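Alpha/beta hydrolase (Pectobacterium atrosepticum SCRI1043, PDB 3BDV) is probably a serine hydrolase of the alpha/beta-hydrolase fold, although its substrate is unknown. Local coordinates at residues A[100-105]-A[122-127]; A[16-21]-A[186-191]; A[106-111]-A[136-141]. All blocks are in the same frame, centred on the assembly; numbering follows the deposited sequence.

Contact 1. Residues A[100-105]-A[122-127]; sequences AGVMLV and SPLSVP
The central parallel sheet of the alpha/beta-hydrolase fold gains its next strand where Val102 meets Pro127, at the point where an incoming loop first takes up strand-like pairing. Val102 N donates to Pro127 O over 3.0 Å; the angle at the hydrogen is 155°, a moderately straight bond, and the donor lies in the carbonyl plane. The same oxygen also receives a weaker CA-H contact from Gly101 CA, 3.1 Å away, with an angle of 121° at the hydrogen. The ring carbon CD of Pro127 comes within 3.4 Å of Ala100 O. Because Val102 also bonds through its backbone to Leu129, it brackets Thr128 in the manner of neighbouring parallel strands. The chain between the adjacent parallel strands 99-105 and 128-132 makes a crossover, but residues 106-121 contain no alpha-helix of the kind found in a classical beta-alpha-beta unit. The loop instead packs with its own apolar residues. Leu124 sets its CG anti to the carbonyl carbon (chi1 -65°), and the extended branch beyond brings Leu124 CD1 to 4.2 Å from Leu104 CD1. Nearer the strand's beginning, Val126 CG2 rests 4.1 Å from Gly101 CA. Val102 was modelled in two conformers; in one of them its CG2 lies 4.0 Å from Leu124 CD1, the two side chains crossing at about a right angle, a contact that is correspondingly less certain. Helix 83-93 covers this apolar group, Val92 meeting Val102, Ala85 meeting Leu104 and Gln93 meeting Leu124.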
loop_
_atom_site.group_PDB
_atom_site.type_symbol
_atom_site.label_atom_id
_atom_site.label_comp_id
_atom_site.label_asym_id
_atom_site.label_seq_id
_atom_site.Cartn_x
_atom_site.Cartn_y
_atom_site.Cartn_z
ATOM N N ALA A 100 -4.362 -5.083 -10.197
ATOM C CA ALA A 100 -5.026 -6.310 -9.701
ATOM C C ALA A 100 -5.641 -6.060 -8.336
ATOM O O ALA A 100 -6.706 -6.614 -8.027
ATOM C CB ALA A 100 -4.021 -7.468 -9.602
ATOM N N GLY A 101 -4.970 -5.237 -7.525
ATOM C CA GLY A 101 -5.388 -5.005 -6.132
ATOM C C GLY A 101 -4.577 -3.899 -5.506
ATOM O O GLY A 101 -3.554 -3.464 -6.069
ATOM N N VAL A 102 -5.048 -3.400 -4.375
ATOM C CA VAL A 102 -4.285 -2.399 -3.647
ATOM C C VAL A 102 -4.316 -2.721 -2.169
ATOM O O VAL A 102 -5.291 -3.241 -1.626
ATOM C CB VAL A 102 -4.750 -0.924 -3.915
ATOM C CG1 VAL A 102 -4.616 -0.542 -5.390
ATOM C CG2 VAL A 102 -6.150 -0.703 -3.411
HETATM N N MSE A 103 -3.180 -2.491 -1.537
HETATM C CA MSE A 103 -2.976 -2.699 -0.093
HETATM C C MSE A 103 -2.657 -1.339 0.480
HETATM O O MSE A 103 -1.650 -0.725 0.075
HETATM C CB MSE A 103 -1.826 -3.689 0.162
HETATM C CG MSE A 103 -1.460 -3.801 1.561
HETATM SE SE MSE A 103 -0.432 -5.453 1.803
HETATM C CE MSE A 103 0.340 -5.126 3.491
ATOM N N LEU A 104 -3.522 -0.857 1.370
ATOM C CA LEU A 104 -3.488 0.504 1.944
ATOM C C LEU A 104 -3.097 0.372 3.412
ATOM O O LEU A 104 -3.864 -0.042 4.255
ATOM C CB LEU A 104 -4.830 1.220 1.815
ATOM C CG LEU A 104 -5.372 1.249 0.400
ATOM C CD1 LEU A 104 -6.771 1.929 0.215
ATOM C CD2 LEU A 104 -4.330 1.895 -0.529
ATOM N N VAL A 105 -1.871 0.771 3.712
ATOM C CA VAL A 105 -1.364 0.586 5.052
ATOM C C VAL A 105 -1.299 1.946 5.729
ATOM O O VAL A 105 -0.577 2.829 5.272
ATOM C CB VAL A 105 0.052 -0.029 5.033
ATOM C CG1 VAL A 105 0.584 -0.167 6.524
ATOM C CG2 VAL A 105 0.050 -1.373 4.259
ATOM N N SER A 122 -16.143 6.173 -2.000
ATOM C CA SER A 122 -16.843 5.277 -2.904
ATOM C C SER A 122 -15.961 4.071 -3.225
ATOM O O SER A 122 -14.720 4.125 -3.091
ATOM C CB SER A 122 -17.306 6.026 -4.162
ATOM O OG SER A 122 -16.258 6.736 -4.770
ATOM N N PRO A 123 -16.594 2.968 -3.626
ATOM C CA PRO A 123 -15.866 1.739 -3.832
ATOM C C PRO A 123 -14.749 1.812 -4.818
ATOM O O PRO A 123 -14.888 2.413 -5.898
ATOM C CB PRO A 123 -16.936 0.773 -4.321
ATOM C CG PRO A 123 -18.172 1.305 -3.816
ATOM C CD PRO A 123 -18.022 2.783 -3.901
ATOM N N LEU A 124 -13.656 1.160 -4.472
ATOM C CA LEU A 124 -12.540 1.035 -5.371
ATOM C C LEU A 124 -12.913 -0.102 -6.354
ATOM O O LEU A 124 -13.529 -1.109 -5.989
ATOM C CB LEU A 124 -11.249 0.708 -4.642
ATOM C CG LEU A 124 -10.776 1.841 -3.705
ATOM C CD1 LEU A 124 -9.496 1.475 -2.999
ATOM C CD2 LEU A 124 -10.601 3.117 -4.496
ATOM N N SER A 125 -12.545 0.069 -7.599
ATOM C CA SER A 125 -12.971 -0.892 -8.603
ATOM C C SER A 125 -12.181 -2.205 -8.494
ATOM O O SER A 125 -12.438 -3.132 -9.252
ATOM C CB SER A 125 -12.778 -0.276 -9.987
ATOM O OG SER A 125 -11.403 0.028 -10.208
ATOM N N VAL A 126 -11.213 -2.285 -7.580
ATOM C CA VAL A 126 -10.377 -3.490 -7.471
ATOM C C VAL A 126 -10.349 -3.956 -6.049
ATOM O O VAL A 126 -10.575 -3.157 -5.130
ATOM C CB VAL A 126 -8.938 -3.211 -7.879
ATOM C CG1 VAL A 126 -8.905 -2.724 -9.319
ATOM C CG2 VAL A 126 -8.305 -2.176 -6.918
ATOM N N PRO A 127 -10.017 -5.233 -5.839
ATOM C CA PRO A 127 -9.845 -5.726 -4.480
ATOM C C PRO A 127 -8.836 -4.921 -3.663
ATOM O O PRO A 127 -7.721 -4.627 -4.138
ATOM C CB PRO A 127 -9.380 -7.191 -4.690
ATOM C CG PRO A 127 -9.979 -7.548 -6.026
ATOM C CD PRO A 127 -9.872 -6.315 -6.840
#

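Contact 2. Residues A[16-21]-A[186-191]; sequences QQLTMV and ILIPNR. With EDO (1,2-ethanediol), chain G.
Gln17 grips Asn190 with both ends of its amide. NE2 donates to Asn190 O over 2.7 Å at a nearly straight 165°; this oxygen lies in the amide plane of Gln17, whereas NE2 itself stands above the Asn190 carbonyl plane. In return, Asn190 N gives its hydrogen to Gln17 OE1 over 3.0 Å, in the carbonyl plane and on a lone pair. Two bonds to the backbone of a single residue fix the rotation of the glutamine amide, whose side chain reaches that far because it runs extended beyond CG (chi2 -169°). Ile188 crosses it at about a right angle, while Pro189 CD lies 3.4 Å from Gln17 OE1. Next to this pair of bonds lies the apolar part: Leu18 CD1 meets Leu187 CB and Ile188 CG1, each at 4.0 Å, and Leu18 CD2 reaches Pro189 CD at 4.2 Å. Ile186 O also binds a 1,2-ethanediol molecule, probably from the crystallisation liquor, which donates to it from both hydroxyls. Val14 of helix 4-15 also touches Ile188, so the N-terminal helix borders the contact. The arrangement joins the two ends of an alpha/beta fold: the tail that follows the last helix, 174-185, folds against the lead-in to strand 19-23, the first strand of the parallel sheet.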
loop_
_atom_site.group_PDB
_atom_site.type_symbol
_atom_site.label_atom_id
_atom_site.label_comp_id
_atom_site.label_asym_id
_atom_site.label_seq_id
_atom_site.Cartn_x
_atom_site.Cartn_y
_atom_site.Cartn_z
ATOM N N GLN A 16 5.840 -14.404 -9.917
ATOM C CA GLN A 16 5.904 -14.924 -11.291
ATOM C C GLN A 16 4.804 -14.339 -12.189
ATOM O O GLN A 16 4.926 -14.393 -13.416
ATOM C CB GLN A 16 5.764 -16.448 -11.340
ATOM C CG GLN A 16 6.597 -17.232 -10.352
ATOM C CD GLN A 16 8.049 -17.304 -10.722
ATOM O OE1 GLN A 16 8.694 -16.291 -10.997
ATOM N NE2 GLN A 16 8.586 -18.521 -10.717
ATOM N N GLN A 17 3.716 -13.847 -11.585
ATOM C CA GLN A 17 2.557 -13.377 -12.344
ATOM C C GLN A 17 2.005 -11.984 -11.996
ATOM O O GLN A 17 1.262 -11.419 -12.772
ATOM C CB GLN A 17 1.429 -14.373 -12.198
ATOM C CG GLN A 17 1.695 -15.733 -12.844
ATOM C CD GLN A 17 0.426 -16.568 -12.881
ATOM O OE1 GLN A 17 -0.572 -16.155 -13.455
ATOM N NE2 GLN A 17 0.453 -17.736 -12.251
ATOM N N LEU A 18 2.328 -11.464 -10.813
ATOM C CA LEU A 18 1.904 -10.138 -10.378
ATOM C C LEU A 18 3.120 -9.342 -9.958
ATOM O O LEU A 18 4.057 -9.900 -9.427
ATOM C CB LEU A 18 0.978 -10.217 -9.159
ATOM C CG LEU A 18 -0.327 -10.967 -9.371
ATOM C CD1 LEU A 18 -1.111 -11.111 -8.071
ATOM C CD2 LEU A 18 -1.172 -10.263 -10.466
ATOM N N THR A 19 3.063 -8.034 -10.161
ATOM C CA THR A 19 4.163 -7.175 -9.772
ATOM C C THR A 19 3.743 -6.322 -8.592
ATOM O O THR A 19 2.701 -5.648 -8.659
ATOM C CB THR A 19 4.547 -6.272 -10.963
ATOM O OG1 THR A 19 5.085 -7.089 -12.006
ATOM C CG2 THR A 19 5.567 -5.219 -10.579
HETATM N N MSE A 20 4.524 -6.351 -7.527
HETATM C CA MSE A 20 4.271 -5.474 -6.398
HETATM C C MSE A 20 4.904 -4.130 -6.669
HETATM O O MSE A 20 6.073 -4.068 -7.026
HETATM C CB MSE A 20 4.919 -6.013 -5.138
HETATM C CG MSE A 20 4.564 -7.417 -4.787
HETATM SE SE MSE A 20 2.714 -7.843 -4.683
HETATM C CE MSE A 20 2.841 -9.517 -3.720
ATOM N N VAL A 21 4.146 -3.063 -6.437
ATOM C CA VAL A 21 4.664 -1.696 -6.509
ATOM C C VAL A 21 4.558 -1.007 -5.132
ATOM O O VAL A 21 3.457 -0.750 -4.665
ATOM C CB VAL A 21 3.967 -0.885 -7.610
ATOM C CG1 VAL A 21 4.579 0.493 -7.667
ATOM C CG2 VAL A 21 4.109 -1.588 -8.976
ATOM N N ILE A 186 -5.126 -14.959 -4.472
ATOM C CA ILE A 186 -6.460 -15.001 -5.097
ATOM C C ILE A 186 -6.535 -14.043 -6.273
ATOM O O ILE A 186 -7.485 -14.082 -7.018
ATOM C CB ILE A 186 -7.634 -14.778 -4.097
ATOM C CG1 ILE A 186 -7.529 -13.491 -3.327
ATOM C CG2 ILE A 186 -7.679 -15.945 -3.080
ATOM C CD1 ILE A 186 -8.818 -13.085 -2.646
ATOM N N LEU A 187 -5.527 -13.221 -6.473
ATOM C CA LEU A 187 -5.500 -12.356 -7.644
ATOM C C LEU A 187 -4.633 -12.884 -8.776
ATOM O O LEU A 187 -4.536 -12.249 -9.840
ATOM C CB LEU A 187 -5.001 -10.972 -7.215
ATOM C CG LEU A 187 -5.761 -10.269 -6.082
ATOM C CD1 LEU A 187 -5.093 -8.974 -5.667
ATOM C CD2 LEU A 187 -7.265 -10.097 -6.469
ATOM N N ILE A 188 -3.947 -13.996 -8.563
ATOM C CA ILE A 188 -3.060 -14.551 -9.596
ATOM C C ILE A 188 -3.930 -15.048 -10.761
ATOM O O ILE A 188 -4.916 -15.712 -10.518
ATOM C CB ILE A 188 -2.213 -15.695 -9.030
ATOM C CG1 ILE A 188 -1.162 -15.131 -8.087
ATOM C CG2 ILE A 188 -1.481 -16.463 -10.138
ATOM C CD1 ILE A 188 -0.445 -16.208 -7.304
ATOM N N PRO A 189 -3.619 -14.649 -12.005
ATOM C CA PRO A 189 -4.405 -15.114 -13.181
ATOM C C PRO A 189 -4.462 -16.622 -13.391
ATOM O O PRO A 189 -5.548 -17.136 -13.693
ATOM C CB PRO A 189 -3.712 -14.434 -14.368
ATOM C CG PRO A 189 -3.129 -13.224 -13.781
ATOM C CD PRO A 189 -2.628 -13.643 -12.405
ATOM N N ASN A 190 -3.323 -17.311 -13.223
ATOM C CA ASN A 190 -3.203 -18.761 -13.428
ATOM C C ASN A 190 -2.665 -19.453 -12.192
ATOM O O ASN A 190 -1.461 -19.591 -12.028
ATOM C CB ASN A 190 -2.270 -19.033 -14.595
ATOM C CG ASN A 190 -2.777 -18.416 -15.875
ATOM O OD1 ASN A 190 -3.866 -18.779 -16.332
ATOM N ND2 ASN A 190 -1.996 -17.514 -16.480
ATOM N N ARG A 191 -3.579 -19.906 -11.356
ATOM C CA ARG A 191 -3.239 -20.468 -10.053
ATOM C C ARG A 191 -3.582 -21.966 -10.114
ATOM O O ARG A 191 -4.680 -22.360 -10.560
ATOM C CB ARG A 191 -4.039 -19.713 -8.969
ATOM C CG ARG A 191 -3.465 -19.739 -7.525
ATOM C CD ARG A 191 -4.577 -19.389 -6.568
ATOM N NE ARG A 191 -4.279 -19.658 -5.156
ATOM C CZ ARG A 191 -5.178 -19.486 -4.184
ATOM N NH1 ARG A 191 -6.381 -19.038 -4.512
ATOM N NH2 ARG A 191 -4.884 -19.733 -2.881
ATOM O OXT ARG A 191 -2.770 -22.833 -9.745
HETATM C C1 EDO G . -10.267 -12.457 -7.656
HETATM O O1 EDO G . -9.619 -12.845 -8.899
HETATM C C2 EDO G . -11.306 -13.492 -7.217
HETATM O O2 EDO G . -10.646 -14.759 -7.061
#

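Contact 3. Residues A[106-111]-A[136-141]; sequences APAEPM and DPLMSF
Glu109 OE1 is gripped by two polar partners: water 2 donates to it at 2.8 Å, and Arg143 NE of helix 141-151 forms a salt bridge with it. Across the contact, SE of the selenomethionine Met139 is a close neighbour, 3.6 Å from Glu109 OE1. The other carboxylate oxygen, OE2, accepts from Trp147 NE1. Both segments follow strands of the alpha/beta-hydrolase sheet at the end where this fold carries its catalytic loops. The hydrogen bond between Asp136 OD1 and His163 ND1, with Leu138 touching Ser82 of a possible nucleophile elbow, is consistent with the acid position of a Ser-His-Asp triad. Asp136 OD1 is further held by Leu138 N at 3.0 Å, which closes an Asx turn and meets the oxygen from above the carboxylate plane, within a type I turn from Asp136 to Met139. Beyond that turn, water 2 accepts from Ser140 N, the N-cap residue of helix 141-151, and so connects the helix start to Glu109. Backbone contact is direct as well: Glu109 N donates to Leu138 O over 3.0 Å at 167°. Water 1 lies between Ala106 O and Asp136 OD2, 2.7 Å from Asp136 OD2. Met139 packs against segment 106-111. Its CG is anti to the backbone N (chi1 179°), and bends at chi2 and chi3 turn the methyl CE back onto that segment, 3.4 Å from Ala108 O and 4.1 Å from Pro107 CG.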
loop_
_atom_site.group_PDB
_atom_site.type_symbol
_atom_site.label_atom_id
_atom_site.label_comp_id
_atom_site.label_asym_id
_atom_site.label_seq_id
_atom_site.Cartn_x
_atom_site.Cartn_y
_atom_site.Cartn_z
ATOM N N ALA A 106 -2.074 2.111 6.793
ATOM C CA ALA A 106 -2.152 3.412 7.503
ATOM C C ALA A 106 -2.469 4.550 6.514
ATOM O O ALA A 106 -1.775 5.570 6.458
ATOM C CB ALA A 106 -0.867 3.716 8.318
ATOM N N PRO A 107 -3.559 4.401 5.750
ATOM C CA PRO A 107 -3.957 5.514 4.900
ATOM C C PRO A 107 -4.212 6.723 5.786
ATOM O O PRO A 107 -4.757 6.580 6.881
ATOM C CB PRO A 107 -5.250 5.025 4.260
ATOM C CG PRO A 107 -5.787 4.146 5.156
ATOM C CD PRO A 107 -4.625 3.389 5.790
ATOM N N ALA A 108 -3.805 7.903 5.329
ATOM C CA ALA A 108 -4.057 9.102 6.090
ATOM C C ALA A 108 -5.500 9.607 5.829
ATOM O O ALA A 108 -6.017 9.436 4.744
ATOM C CB ALA A 108 -3.007 10.165 5.732
ATOM N N GLU A 109 -6.083 10.281 6.809
ATOM C CA GLU A 109 -7.302 11.039 6.605
ATOM C C GLU A 109 -7.014 12.104 5.545
ATOM O O GLU A 109 -6.084 12.903 5.683
ATOM C CB GLU A 109 -7.724 11.670 7.953
ATOM C CG GLU A 109 -9.008 12.428 7.931
ATOM C CD GLU A 109 -10.220 11.533 7.785
ATOM O OE1 GLU A 109 -10.489 10.736 8.707
ATOM O OE2 GLU A 109 -10.909 11.643 6.760
ATOM N N PRO A 110 -7.796 12.106 4.452
ATOM C CA PRO A 110 -7.497 13.105 3.402
ATOM C C PRO A 110 -7.370 14.589 3.814
ATOM O O PRO A 110 -6.522 15.338 3.289
ATOM C CB PRO A 110 -8.630 12.875 2.423
ATOM C CG PRO A 110 -8.933 11.442 2.557
ATOM C CD PRO A 110 -8.821 11.150 3.995
HETATM N N MSE A 111 -8.115 14.994 4.818
HETATM C CA MSE A 111 -8.034 16.373 5.265
HETATM C C MSE A 111 -6.656 16.739 5.781
HETATM O O MSE A 111 -6.253 17.906 5.654
HETATM C CB MSE A 111 -9.125 16.643 6.314
HETATM C CG MSE A 111 -9.131 18.034 6.960
HETATM SE SE MSE A 111 -10.088 19.186 5.808
HETATM C CE MSE A 111 -11.919 18.530 6.154
ATOM N N ASP A 136 -2.553 5.983 15.351
ATOM C CA ASP A 136 -1.926 6.586 14.187
ATOM C C ASP A 136 -2.306 8.055 14.204
ATOM O O ASP A 136 -3.475 8.367 14.075
ATOM C CB ASP A 136 -2.493 5.939 12.928
ATOM C CG ASP A 136 -1.913 6.506 11.674
ATOM O OD1 ASP A 136 -1.169 7.507 11.752
ATOM O OD2 ASP A 136 -2.196 5.945 10.598
ATOM N N PRO A 137 -1.333 8.955 14.300
ATOM C CA PRO A 137 -1.718 10.382 14.349
ATOM C C PRO A 137 -2.501 10.904 13.163
ATOM O O PRO A 137 -3.200 11.912 13.302
ATOM C CB PRO A 137 -0.364 11.085 14.476
ATOM C CG PRO A 137 0.450 10.102 15.261
ATOM C CD PRO A 137 0.114 8.801 14.592
ATOM N N LEU A 138 -2.379 10.259 12.016
ATOM C CA LEU A 138 -2.995 10.807 10.809
ATOM C C LEU A 138 -4.325 10.174 10.475
ATOM O O LEU A 138 -4.984 10.662 9.579
ATOM C CB LEU A 138 -2.041 10.708 9.606
ATOM C CG LEU A 138 -0.726 11.453 9.798
ATOM C CD1 LEU A 138 0.071 11.575 8.522
ATOM C CD2 LEU A 138 -1.028 12.813 10.490
HETATM N N MSE A 139 -4.758 9.146 11.205
HETATM C CA MSE A 139 -6.036 8.499 10.930
HETATM C C MSE A 139 -6.591 7.796 12.154
HETATM O O MSE A 139 -5.957 6.896 12.689
HETATM C CB MSE A 139 -5.888 7.518 9.744
HETATM C CG MSE A 139 -7.148 6.756 9.355
HETATM SE SE MSE A 139 -8.473 7.754 8.427
HETATM C CE MSE A 139 -7.968 7.357 6.558
ATOM N N SER A 140 -7.754 8.231 12.636
ATOM C CA SER A 140 -8.368 7.537 13.798
ATOM C C SER A 140 -8.863 6.192 13.321
ATOM O O SER A 140 -9.193 6.017 12.139
ATOM C CB SER A 140 -9.552 8.296 14.425
ATOM O OG SER A 140 -10.668 8.388 13.571
ATOM N N PHE A 141 -8.939 5.239 14.234
ATOM C CA PHE A 141 -9.446 3.924 13.850
ATOM C C PHE A 141 -10.886 3.957 13.340
ATOM O O PHE A 141 -11.232 3.286 12.357
ATOM C CB PHE A 141 -9.306 2.927 14.999
ATOM C CG PHE A 141 -9.685 1.547 14.597
ATOM C CD1 PHE A 141 -8.822 0.802 13.825
ATOM C CD2 PHE A 141 -10.925 1.024 14.924
ATOM C CE1 PHE A 141 -9.177 -0.488 13.396
ATOM C CE2 PHE A 141 -11.297 -0.242 14.501
ATOM C CZ PHE A 141 -10.427 -0.996 13.735
HETATM O O HOH W 1 -1.855 7.553 8.485
HETATM O O HOH W 2 -9.075 10.571 11.071
#

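Overall arrangement
Strand 99-105 runs between contacts 2 and 3 and carries contact 1, whose centre is 15 Å from that of contact 2 and 17 Å from that of contact 3. At the strand's beginning, contacts 1 and 2 pack together through Leu187: its CD1 lies 3.7 Å from Ala100 O, and its CD2 lies 3.8 Å from Pro127 CG. At the other end the chain passes directly from Val105 into Ala106, so contact 3 adjoins contact 1 in sequence alone. Contacts 2 and 3 stand on opposite sides of the chain's centre, nearest atoms about 13 Å apart; the probable active site belongs to the contact 3 end.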